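Local coordinates for sulfur carrier protein ThiS adenylyltransferase (Escherichia coli, PDB 1ZUD), which catalyses the ATP-dependent adenylation of the C-terminal glycine of the sulfur carrier ThiS, a step in thiamine biosynthesis, at residues Asp3-Phe6 with Met7-Arg11; Asp21-Gln24 with Lys25-Ser29. All blocks are in the same frame, centred on the assembly; numbering follows the deposited sequence.

Interaction 1 of 2, residues Asp3-Phe6 with Met7-Arg11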
# COMPACT_ATOMS: atom_id res chain seq x y z
N ASP C 3 -18.62 20.40 16.26
CA ASP C 3 -17.40 21.14 16.02
C ASP C 3 -16.12 20.33 16.23
O ASP C 3 -15.12 20.56 15.54
CB ASP C 3 -17.34 22.39 16.90
CG ASP C 3 -17.65 23.65 16.13
OD1 ASP C 3 -18.82 23.82 15.72
OD2 ASP C 3 -16.72 24.46 15.93
N ARG C 4 -16.14 19.42 17.19
CA ARG C 4 -14.94 18.63 17.44
C ARG C 4 -14.75 17.72 16.24
O ARG C 4 -13.62 17.57 15.77
CB ARG C 4 -15.08 17.81 18.73
CG ARG C 4 -13.75 17.26 19.25
CD ARG C 4 -13.82 16.67 20.66
NE ARG C 4 -14.85 15.63 20.80
CZ ARG C 4 -16.13 15.88 21.07
NH1 ARG C 4 -16.55 17.13 21.24
NH2 ARG C 4 -16.99 14.88 21.16
N ASP C 5 -15.84 17.13 15.74
CA ASP C 5 -15.74 16.27 14.55
C ASP C 5 -15.25 17.08 13.35
O ASP C 5 -14.41 16.61 12.54
CB ASP C 5 -17.10 15.65 14.21
CG ASP C 5 -17.58 14.66 15.28
OD1 ASP C 5 -16.73 14.08 16.00
OD2 ASP C 5 -18.81 14.48 15.41
N PHE C 6 -15.75 18.30 13.20
CA PHE C 6 -15.33 19.11 12.06
C PHE C 6 -13.79 19.29 12.00
O PHE C 6 -13.15 19.13 10.96
CB PHE C 6 -16.06 20.46 12.09
CG PHE C 6 -15.92 21.21 10.83
CD1 PHE C 6 -15.00 22.23 10.72
CD2 PHE C 6 -16.60 20.79 9.70
CE1 PHE C 6 -14.75 22.83 9.46
CE2 PHE C 6 -16.36 21.36 8.45
CZ PHE C 6 -15.44 22.37 8.33
N MET C 7 -13.19 19.57 13.16
CA MET C 7 -11.75 19.75 13.25
C MET C 7 -10.98 18.44 13.03
O MET C 7 -9.98 18.36 12.29
CB MET C 7 -11.38 20.28 14.65
CG MET C 7 -11.65 21.78 14.82
SD MET C 7 -10.63 22.82 13.71
CE MET C 7 -9.09 21.72 13.32
N ARG C 8 -11.48 17.41 13.67
CA ARG C 8 -10.83 16.10 13.60
C ARG C 8 -10.79 15.59 12.17
O ARG C 8 -9.75 15.08 11.70
CB ARG C 8 -11.59 15.11 14.50
CG ARG C 8 -11.13 13.65 14.36
CD ARG C 8 -12.04 12.70 15.17
NE ARG C 8 -11.75 12.79 16.61
CZ ARG C 8 -10.71 12.20 17.19
NH1 ARG C 8 -9.86 11.49 16.47
NH2 ARG C 8 -10.52 12.31 18.50
N TYR C 9 -11.91 15.72 11.45
CA TYR C 9 -11.96 15.21 10.05
C TYR C 9 -11.68 16.25 8.98
O TYR C 9 -11.87 16.01 7.78
CB TYR C 9 -13.34 14.62 9.80
CG TYR C 9 -13.70 13.62 10.86
CD1 TYR C 9 -14.84 13.78 11.66
CD2 TYR C 9 -12.89 12.49 11.05
CE1 TYR C 9 -15.19 12.82 12.62
CE2 TYR C 9 -13.23 11.54 12.00
CZ TYR C 9 -14.36 11.71 12.78
OH TYR C 9 -14.64 10.77 13.75
N SER C 10 -11.17 17.39 9.42
CA SER C 10 -10.94 18.49 8.49
C SER C 10 -10.15 18.19 7.23
O SER C 10 -10.55 18.64 6.15
CB SER C 10 -10.32 19.68 9.24
OG SER C 10 -9.08 19.35 9.79
N ARG C 11 -9.08 17.40 7.31
CA ARG C 11 -8.29 17.21 6.12
C ARG C 11 -8.93 16.33 5.07
O ARG C 11 -8.51 16.32 3.94
CB ARG C 11 -6.87 16.70 6.46
CG ARG C 11 -6.01 17.72 7.26
CD ARG C 11 -5.88 19.09 6.56
NE ARG C 11 -5.02 20.03 7.30
CZ ARG C 11 -5.38 20.75 8.36
NH1 ARG C 11 -6.61 20.68 8.87
NH2 ARG C 11 -4.48 21.55 8.95
O HOH W 1 -16.58 11.42 15.42
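The Tyr-9 ring lies beside the Asp-5 side chain, its CE1 3.8 Å from Asp-5 CB, and the two point the same way. One face of the ring takes Arg-8 CG, offset toward the rim; at the edge, in the ring plane, sits a water. That water donates to Asp-5 OD1 at 2.7 Å and is 2.6 Å from Tyr-9 OH, closing a bridge between carboxylate and phenol, whose planes are 37° apart. Tyr-9 OH is also bonded to Asn-95. With CG anti to its carbonyl carbon (chi1 -52°), Tyr-9 swings its ring back along the helix over the last turn. This is the end of the short N-terminal helix 3-8: Met-7 N and Arg-8 N bond to the carbonyls of Asp-3 and Arg-4, and Tyr-9 N bonds to Asp-5 O at 2.9 Å. Tyr-9 leaves helical geometry and also occupies the N-cap position of helix 10-13, while Ser-10 OG turns back to Met-7 O at 2.8 Å and ties the two helices across the bend. Arg-8, bent at chi3, bonds Leu-94 O through NH1, and Arg-4 forms a salt bridge with Asp-97. Met-7 and Arg-8 both pack on Leu-65 of the second subunit.

Interaction 2 of 2, residues Asp21-Gln24 with Lys25-Ser29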
# COMPACT_ATOMS: atom_id res chain seq x y z
N ASP C 21 -20.89 16.21 3.35
CA ASP C 21 -21.84 15.10 3.09
C ASP C 21 -21.21 13.71 3.23
O ASP C 21 -21.82 12.79 3.81
CB ASP C 21 -22.39 15.16 1.66
CG ASP C 21 -23.58 16.08 1.51
OD1 ASP C 21 -24.33 16.25 2.51
OD2 ASP C 21 -23.76 16.62 0.39
N GLY C 22 -20.02 13.55 2.64
CA GLY C 22 -19.34 12.27 2.68
C GLY C 22 -18.92 11.92 4.10
O GLY C 22 -18.94 10.77 4.53
N GLN C 23 -18.50 12.92 4.85
CA GLN C 23 -18.07 12.64 6.22
C GLN C 23 -19.27 12.15 7.04
O GLN C 23 -19.16 11.25 7.88
CB GLN C 23 -17.53 13.91 6.89
CG GLN C 23 -16.94 13.60 8.27
CD GLN C 23 -15.82 12.59 8.16
OE1 GLN C 23 -14.88 12.79 7.40
NE2 GLN C 23 -15.91 11.49 8.91
N GLN C 24 -20.44 12.76 6.80
CA GLN C 24 -21.62 12.34 7.55
C GLN C 24 -21.99 10.91 7.22
O GLN C 24 -22.37 10.16 8.11
CB GLN C 24 -22.84 13.26 7.27
CG GLN C 24 -24.00 12.92 8.22
CD GLN C 24 -23.56 13.04 9.69
OE1 GLN C 24 -22.99 14.06 10.09
NE2 GLN C 24 -23.83 12.00 10.48
N LYS C 25 -21.88 10.54 5.95
CA LYS C 25 -22.16 9.15 5.57
C LYS C 25 -21.14 8.23 6.27
O LYS C 25 -21.52 7.13 6.74
CB LYS C 25 -22.03 8.95 4.07
CG LYS C 25 -22.97 9.76 3.21
CD LYS C 25 -22.63 9.47 1.76
CE LYS C 25 -23.45 10.32 0.78
NZ LYS C 25 -23.05 10.01 -0.65
N LEU C 26 -19.86 8.63 6.34
CA LEU C 26 -18.88 7.74 7.08
C LEU C 26 -19.32 7.62 8.53
O LEU C 26 -19.35 6.56 9.15
CB LEU C 26 -17.43 8.30 7.07
CG LEU C 26 -16.78 8.38 5.68
CD1 LEU C 26 -15.39 9.08 5.78
CD2 LEU C 26 -16.62 6.99 5.15
N LEU C 27 -19.67 8.77 9.09
CA LEU C 27 -20.08 8.79 10.49
C LEU C 27 -21.35 7.94 10.74
O LEU C 27 -21.56 7.44 11.84
CB LEU C 27 -20.30 10.24 10.88
CG LEU C 27 -19.42 11.05 11.83
CD1 LEU C 27 -18.20 10.30 12.33
CD2 LEU C 27 -19.10 12.39 11.14
N ASP C 28 -22.20 7.79 9.73
CA ASP C 28 -23.42 7.01 9.85
C ASP C 28 -23.22 5.55 9.43
O ASP C 28 -24.16 4.77 9.45
CB ASP C 28 -24.51 7.58 8.92
CG ASP C 28 -24.97 9.00 9.31
OD1 ASP C 28 -24.84 9.40 10.50
OD2 ASP C 28 -25.49 9.70 8.40
N SER C 29 -22.02 5.17 9.05
CA SER C 29 -21.83 3.79 8.59
C SER C 29 -21.35 2.83 9.64
O SER C 29 -20.84 3.22 10.74
CB SER C 29 -20.80 3.77 7.49
OG SER C 29 -21.15 4.66 6.46
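Gln-24 sends CG anti to its backbone N (chi1 -171°) and then bends at chi2, a fold that brings its amide forward to Asp-28 one turn on. Asp-28 sets its own CG beside its backbone N, and the two side chains meet near the end of helix 19-27, just ahead of strand 30-34, the first strand of the Rossmann-like nucleotide-binding fold. Gln-24 NE2 donates to Asp-28 OD1 at 2.8 Å. The acceptor lies in the amide plane, but the donor comes from above the carboxylate plane, the two planes being 45° apart. The other end of the amide, OE1, takes a bond from Met-1 N, so Gln-24 joins the start of the chain to this helix end. Cutting Gln-24 back to an alanine removes both amide atoms and is likely to leave Asp-28 OD1 without this donor and Met-1 N without this acceptor.

Gln-23 bends in the same way, yet its amide goes inward, with NE2 bonded to Ala-50 O. Its CG rests on Leu-27 CD2 at 3.8 Å, and its NE2 passes Leu-26 CB at 4.0 Å. Leu-26 goes on to pack against Leu-209 of helix 191-210. Beneath these side chains the backbone keeps helical bonding as far as Asp-28 N, which reaches Gln-24 O at 2.9 Å with a bent N-H...O angle of 132°.

In the fold
Along the chain, interaction 1 closes before interaction 2 opens, and their centres are about 13 Å apart on the same side of the chain's centre. The rest of helix 10-13, a loop and the start of helix 19-27 connect them. They touch directly through Tyr-9: its CB is 3.4 Å from Gln-23 OE1, and its OH is 3.9 Å from Leu-27 CD1. Residues 3-11 thus lie against helix 19-27, which leads into strand 30-34. Interaction 1 also meets the second subunit of the homodimer and ends at Arg-11, an ATP-binding residue, whereas no other chain touches interaction 2. The N-terminal region therefore lies between the second subunit and the helix that leads into an inner strand of the sheet.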